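Local coordinates for Dps family protein (Staphylococcus aureus subsp. aureus, PDB 2D5K) that forms a twelve-subunit, ferritin-like shell that probably stores iron and may protect and compact DNA during oxidative stress, at residues D7-K10 with E11-Q15; A60-I63 with L64-G67; L110-A113 with I114-G118; G121-V124 with S125-M128. All blocks are in the same frame, centred on the assembly; numbering follows the deposited sequence.

Interaction 1. Residues D7-K10 with E11-Q15; sequences DVVK and ELNQQ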
loop_
_atom_site.group_PDB
_atom_site.type_symbol
_atom_site.label_atom_id
_atom_site.label_comp_id
_atom_site.label_asym_id
_atom_site.label_seq_id
_atom_site.Cartn_x
_atom_site.Cartn_y
_atom_site.Cartn_z
ATOM N N ASP B 7 4.723 -39.115 20.483
ATOM C CA ASP B 7 3.474 -39.463 19.817
ATOM C C ASP B 7 2.964 -38.267 19.022
ATOM O O ASP B 7 2.411 -38.424 17.934
ATOM C CB ASP B 7 2.401 -39.875 20.832
ATOM C CG ASP B 7 2.743 -41.161 21.559
ATOM O OD1 ASP B 7 3.249 -42.095 20.907
ATOM O OD2 ASP B 7 2.489 -41.240 22.780
ATOM N N VAL B 8 3.144 -37.072 19.577
ATOM C CA VAL B 8 2.693 -35.857 18.907
ATOM C C VAL B 8 3.542 -35.586 17.667
ATOM O O VAL B 8 3.018 -35.194 16.625
ATOM C CB VAL B 8 2.758 -34.639 19.855
ATOM C CG1 VAL B 8 2.209 -33.402 19.158
ATOM C CG2 VAL B 8 1.949 -34.928 21.116
ATOM N N VAL B 9 4.850 -35.796 17.775
ATOM C CA VAL B 9 5.732 -35.581 16.631
ATOM C C VAL B 9 5.295 -36.481 15.478
ATOM O O VAL B 9 5.327 -36.081 14.315
ATOM C CB VAL B 9 7.201 -35.882 16.993
ATOM C CG1 VAL B 9 8.066 -35.879 15.732
ATOM C CG2 VAL B 9 7.709 -34.834 17.968
ATOM N N LYS B 10 4.883 -37.699 15.811
ATOM C CA LYS B 10 4.421 -38.658 14.817
ATOM C C LYS B 10 3.195 -38.085 14.097
ATOM O O LYS B 10 3.067 -38.202 12.876
ATOM C CB LYS B 10 4.066 -39.978 15.511
ATOM C CG LYS B 10 3.719 -41.133 14.587
ATOM C CD LYS B 10 2.324 -41.001 14.001
ATOM C CE LYS B 10 1.888 -42.304 13.357
ATOM N NZ LYS B 10 1.909 -43.417 14.349
ATOM N N GLU B 11 2.296 -37.470 14.863
ATOM C CA GLU B 11 1.092 -36.869 14.294
ATOM C C GLU B 11 1.449 -35.657 13.435
ATOM O O GLU B 11 0.838 -35.427 12.390
ATOM C CB GLU B 11 0.128 -36.435 15.404
ATOM C CG GLU B 11 -0.498 -37.584 16.184
ATOM C CD GLU B 11 -1.200 -38.582 15.283
ATOM O OE1 GLU B 11 -1.904 -38.147 14.345
ATOM O OE2 GLU B 11 -1.055 -39.802 15.520
ATOM N N LEU B 12 2.427 -34.877 13.886
ATOM C CA LEU B 12 2.858 -33.697 13.144
ATOM C C LEU B 12 3.484 -34.104 11.810
ATOM O O LEU B 12 3.172 -33.520 10.767
ATOM C CB LEU B 12 3.859 -32.878 13.974
ATOM C CG LEU B 12 3.262 -32.091 15.150
ATOM C CD1 LEU B 12 4.366 -31.662 16.115
ATOM C CD2 LEU B 12 2.510 -30.873 14.617
ATOM N N ASN B 13 4.356 -35.106 11.838
ATOM C CA ASN B 13 4.993 -35.562 10.606
ATOM C C ASN B 13 3.990 -36.183 9.642
ATOM O O ASN B 13 4.151 -36.081 8.427
ATOM C CB ASN B 13 6.120 -36.560 10.897
ATOM C CG ASN B 13 7.465 -35.879 11.053
ATOM O OD1 ASN B 13 7.757 -34.900 10.363
ATOM N ND2 ASN B 13 8.296 -36.398 11.953
ATOM N N GLN B 14 2.958 -36.824 10.180
ATOM C CA GLN B 14 1.932 -37.426 9.337
ATOM C C GLN B 14 1.322 -36.331 8.468
ATOM O O GLN B 14 1.067 -36.541 7.284
ATOM C CB GLN B 14 0.847 -38.082 10.192
ATOM C CG GLN B 14 -0.371 -38.571 9.407
ATOM C CD GLN B 14 -0.056 -39.733 8.475
ATOM O OE1 GLN B 14 0.351 -40.808 8.919
ATOM N NE2 GLN B 14 -0.246 -39.519 7.178
ATOM N N GLN B 15 1.095 -35.156 9.056
ATOM C CA GLN B 15 0.525 -34.046 8.302
ATOM C C GLN B 15 1.558 -33.400 7.379
ATOM O O GLN B 15 1.215 -32.956 6.287
ATOM C CB GLN B 15 -0.068 -32.991 9.243
ATOM C CG GLN B 15 -1.258 -33.485 10.064
ATOM C CD GLN B 15 -2.295 -34.199 9.215
ATOM O OE1 GLN B 15 -2.660 -33.732 8.135
ATOM N NE2 GLN B 15 -2.781 -35.334 9.704
HETATM O O HOH W 1 0.701 -40.786 17.414
#
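Val8 and Leu12 meet one turn apart near the start of helix 5-32, within a turn held by a ladder of backbone bonds. Leu12 N donates to Val8 O over 2.8 Å, and Asn13 N to Val9 O over 2.8 Å with an N-H...O angle of 166°. Glu11 N to Asp7 O and Gln14 N to Lys10 O complete the i to i+4 ladder. A water adds a polar bridge: it donates to Asp7 O at 3.0 Å and to Glu11 OE2 at 2.8 Å, so Asp7 O serves both the helix and the solvent. The Glu11 chain, bent at chi2 (-55°), curls back over that turn and brings its carboxylate to the water.

Apolar contact falls on the inner side. Val8 and Leu12 run side by side, with Val8 CG1 4.1 Å from Leu12 CD1, and both rest on Ser125 of helix 123-147. Val9 CG1 lies 3.8 Å from Asn13 ND2, while the Asn13 amide is engaged by Asn69 O and Val71 N beyond helix 38-65. Lys10 NZ stays 4.8 Å from Glu11 OE2, so any attraction would probably be modest, whereas the water ties the Glu11 carboxylate indirectly to Asp7 O, one turn back.

Interaction 2. Residues A60-I63 with L64-G67; sequences AERI and LAVG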
loop_
_atom_site.group_PDB
_atom_site.type_symbol
_atom_site.label_atom_id
_atom_site.label_comp_id
_atom_site.label_asym_id
_atom_site.label_seq_id
_atom_site.Cartn_x
_atom_site.Cartn_y
_atom_site.Cartn_z
ATOM N N ALA B 60 6.324 -28.336 10.464
ATOM C CA ALA B 60 7.713 -28.776 10.476
ATOM C C ALA B 60 8.523 -27.991 11.510
ATOM O O ALA B 60 9.346 -28.564 12.222
ATOM C CB ALA B 60 8.335 -28.605 9.095
ATOM N N GLU B 61 8.294 -26.684 11.595
ATOM C CA GLU B 61 9.039 -25.871 12.552
ATOM C C GLU B 61 8.556 -26.065 13.984
ATOM O O GLU B 61 9.247 -25.694 14.930
ATOM C CB GLU B 61 8.994 -24.395 12.159
ATOM C CG GLU B 61 9.530 -24.151 10.751
ATOM C CD GLU B 61 10.028 -22.740 10.533
ATOM O OE1 GLU B 61 9.451 -21.798 11.114
ATOM O OE2 GLU B 61 10.996 -22.572 9.760
ATOM N N ARG B 62 7.368 -26.642 14.148
ATOM C CA ARG B 62 6.868 -26.915 15.490
ATOM C C ARG B 62 7.609 -28.161 15.953
ATOM O O ARG B 62 8.034 -28.255 17.105
ATOM C CB ARG B 62 5.358 -27.178 15.485
ATOM C CG ARG B 62 4.823 -27.702 16.826
ATOM C CD ARG B 62 5.193 -26.767 17.986
ATOM N NE ARG B 62 4.834 -27.337 19.288
ATOM C CZ ARG B 62 5.236 -26.843 20.455
ATOM N NH1 ARG B 62 6.012 -25.764 20.489
ATOM N NH2 ARG B 62 4.874 -27.432 21.590
ATOM N N ILE B 63 7.762 -29.121 15.043
ATOM C CA ILE B 63 8.478 -30.352 15.350
ATOM C C ILE B 63 9.881 -29.975 15.814
ATOM O O ILE B 63 10.429 -30.586 16.735
ATOM C CB ILE B 63 8.575 -31.277 14.111
ATOM C CG1 ILE B 63 7.194 -31.861 13.786
ATOM C CG2 ILE B 63 9.561 -32.402 14.371
ATOM C CD1 ILE B 63 7.170 -32.738 12.549
ATOM N N LEU B 64 10.455 -28.962 15.174
ATOM C CA LEU B 64 11.789 -28.495 15.536
ATOM C C LEU B 64 11.742 -27.860 16.924
ATOM O O LEU B 64 12.643 -28.056 17.742
ATOM C CB LEU B 64 12.285 -27.472 14.509
ATOM C CG LEU B 64 12.487 -27.999 13.083
ATOM C CD1 LEU B 64 12.642 -26.835 12.114
ATOM C CD2 LEU B 64 13.707 -28.913 13.038
ATOM N N ALA B 65 10.675 -27.111 17.187
ATOM C CA ALA B 65 10.504 -26.438 18.469
ATOM C C ALA B 65 10.368 -27.412 19.643
ATOM O O ALA B 65 10.578 -27.025 20.793
ATOM C CB ALA B 65 9.292 -25.506 18.410
ATOM N N VAL B 66 10.010 -28.663 19.362
ATOM C CA VAL B 66 9.881 -29.662 20.424
ATOM C C VAL B 66 11.040 -30.656 20.378
ATOM O O VAL B 66 11.002 -31.709 21.018
ATOM C CB VAL B 66 8.535 -30.434 20.348
ATOM C CG1 VAL B 66 7.380 -29.465 20.498
ATOM C CG2 VAL B 66 8.428 -31.203 19.036
ATOM N N GLY B 67 12.070 -30.306 19.610
ATOM C CA GLY B 67 13.254 -31.144 19.509
ATOM C C GLY B 67 13.186 -32.350 18.594
ATOM O O GLY B 67 14.032 -33.239 18.686
#
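A Schellman motif closes helix 38-65, where the Arg62 guanidinium lies against Val66, the first residue beyond the helix. Val66 CG1 sits over one face of that flat group, 3.3 Å above its plane and offset toward the rim; its distance to Arg62 CZ is 3.4 Å. The two side chains cross at about a right angle. Arg62 reaches this place because its chain bends at chi2 (55°) after starting opposite the backbone N, and then runs extended past the helix end. Ala65 CB approaches Arg62 NH1 obliquely at 3.9 Å.

In this ferritin-like four-helix bundle the helix ends after Ala65, Val66 leaves helical angles, and Gly67, with positive phi, is the C-prime residue: Gly67 N donates to Leu64 O at 3.0 Å, and Gly68 N turns back to Ile63 O. Regular bonds precede it, such as Ala65 N to Glu61 O at 3.0 Å, but Val66 N makes only weak bonds, to Arg62 O and Ile63 O. The guanidinium is fixed by partners beyond the turn: a salt bridge to Asp122, a hydrogen bond to Ser125 OG, and a second salt bridge to Asp137 of a neighbouring subunit. Glu61 OE2 bonds His42 of a different neighbouring subunit.

Interaction 3. Residues L110-A113 with I114-G118; sequences LENA and IEIAG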
loop_
_atom_site.group_PDB
_atom_site.type_symbol
_atom_site.label_atom_id
_atom_site.label_comp_id
_atom_site.label_asym_id
_atom_site.label_seq_id
_atom_site.Cartn_x
_atom_site.Cartn_y
_atom_site.Cartn_z
ATOM N N LEU B 110 -6.940 -35.527 11.952
ATOM C CA LEU B 110 -6.705 -34.383 12.823
ATOM C C LEU B 110 -7.499 -34.464 14.124
ATOM O O LEU B 110 -7.032 -34.006 15.164
ATOM C CB LEU B 110 -7.024 -33.079 12.081
ATOM C CG LEU B 110 -6.039 -32.701 10.970
ATOM C CD1 LEU B 110 -6.579 -31.524 10.180
ATOM C CD2 LEU B 110 -4.682 -32.357 11.581
ATOM N N GLU B 111 -8.694 -35.048 14.072
ATOM C CA GLU B 111 -9.507 -35.177 15.277
ATOM C C GLU B 111 -8.714 -36.008 16.285
ATOM O O GLU B 111 -8.633 -35.668 17.467
ATOM C CB GLU B 111 -10.845 -35.857 14.947
ATOM C CG GLU B 111 -11.819 -35.993 16.121
ATOM C CD GLU B 111 -12.404 -34.669 16.603
ATOM O OE1 GLU B 111 -12.143 -33.614 15.979
ATOM O OE2 GLU B 111 -13.141 -34.685 17.619
ATOM N N ASN B 112 -8.107 -37.089 15.805
ATOM C CA ASN B 112 -7.308 -37.966 16.653
ATOM C C ASN B 112 -6.024 -37.267 17.099
ATOM O O ASN B 112 -5.621 -37.374 18.254
ATOM C CB ASN B 112 -6.973 -39.257 15.903
ATOM C CG ASN B 112 -6.186 -40.237 16.751
ATOM O OD1 ASN B 112 -6.603 -40.603 17.849
ATOM N ND2 ASN B 112 -5.040 -40.672 16.241
ATOM N N ALA B 113 -5.389 -36.544 16.180
ATOM C CA ALA B 113 -4.152 -35.830 16.484
ATOM C C ALA B 113 -4.363 -34.786 17.577
ATOM O O ALA B 113 -3.492 -34.575 18.425
ATOM C CB ALA B 113 -3.613 -35.156 15.218
ATOM N N ILE B 114 -5.516 -34.124 17.536
ATOM C CA ILE B 114 -5.860 -33.101 18.519
ATOM C C ILE B 114 -5.956 -33.732 19.907
ATOM O O ILE B 114 -5.458 -33.183 20.894
ATOM C CB ILE B 114 -7.202 -32.434 18.136
ATOM C CG1 ILE B 114 -6.990 -31.549 16.902
ATOM C CG2 ILE B 114 -7.762 -31.634 19.311
ATOM C CD1 ILE B 114 -8.272 -31.213 16.154
ATOM N N GLU B 115 -6.596 -34.892 19.973
ATOM C CA GLU B 115 -6.748 -35.604 21.234
ATOM C C GLU B 115 -5.386 -36.028 21.779
ATOM O O GLU B 115 -5.112 -35.875 22.968
ATOM C CB GLU B 115 -7.639 -36.831 21.031
ATOM C CG GLU B 115 -7.697 -37.762 22.228
ATOM C CD GLU B 115 -8.699 -38.881 22.038
ATOM O OE1 GLU B 115 -8.679 -39.523 20.963
ATOM O OE2 GLU B 115 -9.503 -39.123 22.965
ATOM N N ILE B 116 -4.539 -36.558 20.901
ATOM C CA ILE B 116 -3.202 -37.004 21.286
ATOM C C ILE B 116 -2.369 -35.848 21.831
ATOM O O ILE B 116 -1.731 -35.969 22.876
ATOM C CB ILE B 116 -2.451 -37.629 20.078
ATOM C CG1 ILE B 116 -3.203 -38.867 19.581
ATOM C CG2 ILE B 116 -1.015 -37.977 20.465
ATOM C CD1 ILE B 116 -3.542 -39.854 20.667
ATOM N N ALA B 117 -2.376 -34.729 21.115
ATOM C CA ALA B 117 -1.613 -33.558 21.532
ATOM C C ALA B 117 -2.065 -33.067 22.904
ATOM O O ALA B 117 -1.241 -32.796 23.781
ATOM C CB ALA B 117 -1.762 -32.449 20.500
ATOM N N GLY B 118 -3.377 -32.950 23.083
ATOM C CA GLY B 118 -3.913 -32.492 24.351
ATOM C C GLY B 118 -3.546 -33.420 25.493
ATOM O O GLY B 118 -3.149 -32.968 26.565
#
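Ile114 N donates to Leu110 O at 2.8 Å, the shortest of the four backbone bonds that cross this run of alpha-helix, which forms part of helix 92-120 in the ferritin-like four-helix bundle. Ala117 N to Ala113 O follows at 2.9 Å, with an N-H...O angle of 165°, and Ile116 N to Asn112 O at 3.0 Å is almost as straight. The bond from Glu115 N to Glu111 O is longer and weak. Together they give an unbroken i to i+4 pattern across the two halves of the segment.

Among the side chains, polar groups come near one another without bonding. Asn112 and Glu115 slant across each other, their amide and carboxylate planes 90° apart, with Asn112 OD1 3.9 Å from Glu115 OE1. Glu111 instead uses OE1 to accept from Gln133 of helix 123-147, one helix joining its neighbour through a side-chain bond.

The packing divides by direction. Leu110 and Ile114 press on Phe129 of helix 123-147, whereas Ala113 and Ile116 meet Glu11 and Asp7, respectively, on helix 5-32. Ile114 also reaches Asp123 of a neighbouring subunit. Both isoleucines carry CG1 beside their own backbone N (chi1 -71° in Ile114), which lays that branch over the carbonyl one turn earlier: Ile116 CG1 lies 3.1 Å from Asn112 O.

Interaction 4. Residues G121-V124 with S125-M128; sequences GDDV and SEDM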
loop_
_atom_site.group_PDB
_atom_site.type_symbol
_atom_site.label_atom_id
_atom_site.label_comp_id
_atom_site.label_asym_id
_atom_site.label_seq_id
_atom_site.Cartn_x
_atom_site.Cartn_y
_atom_site.Cartn_z
ATOM N N GLY B 121 -0.122 -33.002 26.603
ATOM C CA GLY B 121 0.171 -31.700 27.170
ATOM C C GLY B 121 0.823 -30.762 26.169
ATOM O O GLY B 121 1.360 -29.723 26.552
ATOM N N ASP B 122 0.797 -31.129 24.890
ATOM C CA ASP B 122 1.378 -30.278 23.855
ATOM C C ASP B 122 0.227 -29.451 23.311
ATOM O O ASP B 122 -0.363 -29.771 22.279
ATOM C CB ASP B 122 1.990 -31.111 22.730
ATOM C CG ASP B 122 2.755 -30.260 21.733
ATOM O OD1 ASP B 122 2.534 -29.028 21.711
ATOM O OD2 ASP B 122 3.568 -30.817 20.968
ATOM N N ASP B 123 -0.087 -28.378 24.020
ATOM C CA ASP B 123 -1.196 -27.521 23.645
ATOM C C ASP B 123 -0.912 -26.649 22.432
ATOM O O ASP B 123 -1.840 -26.173 21.778
ATOM C CB ASP B 123 -1.594 -26.688 24.859
ATOM C CG ASP B 123 -1.836 -27.558 26.083
ATOM O OD1 ASP B 123 -2.694 -28.458 26.000
ATOM O OD2 ASP B 123 -1.160 -27.359 27.115
ATOM N N VAL B 124 0.365 -26.446 22.128
ATOM C CA VAL B 124 0.738 -25.651 20.963
ATOM C C VAL B 124 0.442 -26.466 19.702
ATOM O O VAL B 124 -0.197 -25.977 18.772
ATOM C CB VAL B 124 2.234 -25.274 20.991
ATOM C CG1 VAL B 124 2.663 -24.707 19.636
ATOM C CG2 VAL B 124 2.482 -24.239 22.085
ATOM N N SER B 125 0.904 -27.711 19.675
ATOM C CA SER B 125 0.658 -28.566 18.515
ATOM C C SER B 125 -0.837 -28.802 18.380
ATOM O O SER B 125 -1.372 -28.856 17.272
ATOM C CB SER B 125 1.388 -29.903 18.662
ATOM O OG SER B 125 2.794 -29.714 18.619
ATOM N N GLU B 126 -1.513 -28.937 19.515
ATOM C CA GLU B 126 -2.951 -29.156 19.504
ATOM C C GLU B 126 -3.624 -27.989 18.791
ATOM O O GLU B 126 -4.484 -28.184 17.932
ATOM C CB GLU B 126 -3.486 -29.269 20.936
ATOM C CG GLU B 126 -4.993 -29.474 21.006
ATOM C CD GLU B 126 -5.513 -29.533 22.430
ATOM O OE1 GLU B 126 -4.730 -29.266 23.366
ATOM O OE2 GLU B 126 -6.707 -29.837 22.612
ATOM N N ASP B 127 -3.215 -26.774 19.146
ATOM C CA ASP B 127 -3.775 -25.565 18.552
ATOM C C ASP B 127 -3.516 -25.510 17.048
ATOM O O ASP B 127 -4.375 -25.075 16.278
ATOM C CB ASP B 127 -3.179 -24.328 19.234
ATOM C CG ASP B 127 -3.795 -23.035 18.742
ATOM O OD1 ASP B 127 -5.034 -22.897 18.819
ATOM O OD2 ASP B 127 -3.036 -22.154 18.283
ATOM N N MET B 128 -2.333 -25.950 16.631
ATOM C CA MET B 128 -1.995 -25.956 15.212
ATOM C C MET B 128 -2.880 -26.933 14.452
ATOM O O MET B 128 -3.322 -26.643 13.339
ATOM C CB MET B 128 -0.524 -26.309 15.017
ATOM C CG MET B 128 0.402 -25.184 15.442
ATOM S SD MET B 128 2.125 -25.575 15.149
ATOM C CE MET B 128 2.925 -24.097 15.833
HETATM O O HOH W 2 -0.234 -22.616 18.147
#
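Asp122 and Ser125 grip each other through two bonds at the start of helix 123-147. Ser125 N donates to Asp122 OD1 at 2.9 Å, with an N-H...O angle of 169°, and Ser125 OG donates to Asp122 OD2 at 2.7 Å. Both donors approach from well above the carboxylate plane. Asp122 is thus the N-cap residue, and its CG, set opposite the backbone N (chi1 -173°), swings the carboxylate over the first turn.

The next shell is backbone and methyl groups. Glu126 N bonds Asp122 O at 3.1 Å, and Met128 N bonds Val124 O. Val124 and Met128 lie alongside each other, with Val124 CG1 3.9 Å from Met128 CE, and both pack on Thr134 of a neighbouring subunit. A water donates to Asp127 OD2 at 2.8 Å and weakly to Val124 O.

Further out, Gln5 NE2 donates to Asp122 OD2. Before the cap, Gly121 ends helix 92-120 in a Schellman motif, and its positive phi turns the chain into the new helix. Asp123 OD1 stands 3.4 Å from Glu126 OE1, a pair of like charges that would probably repel unless one is protonated; the N-cap carboxylate, by contrast, is probably favoured by the helix N-terminus and by its salt-bridge partner Arg62.

In the fold
All four contacts gather at one end of the four-helix bundle, where helices end and begin, and interaction 1 touches each of the others. Its Leu12 CB is 3.5 Å from Ile63 CG1 of interaction 2, its Glu11 OE1 is 3.6 Å from Ala113 CB of interaction 3, and its Val8 CG1 is 3.4 Å from Asp122 OD2 of interaction 4. The strongest polar tie joins interactions 2 and 4: Arg62 NH2 bridges to Asp122 OD1 at 2.8 Å, and both contacts meet the same neighbouring subunit. Interactions 3 and 4, centres 9 Å apart, share a probable hydrogen bond from Asp122 N to Ala117 O (2.9 Å), whereas interactions 2 and 3 do not touch, their nearest atoms being about 8 Å apart.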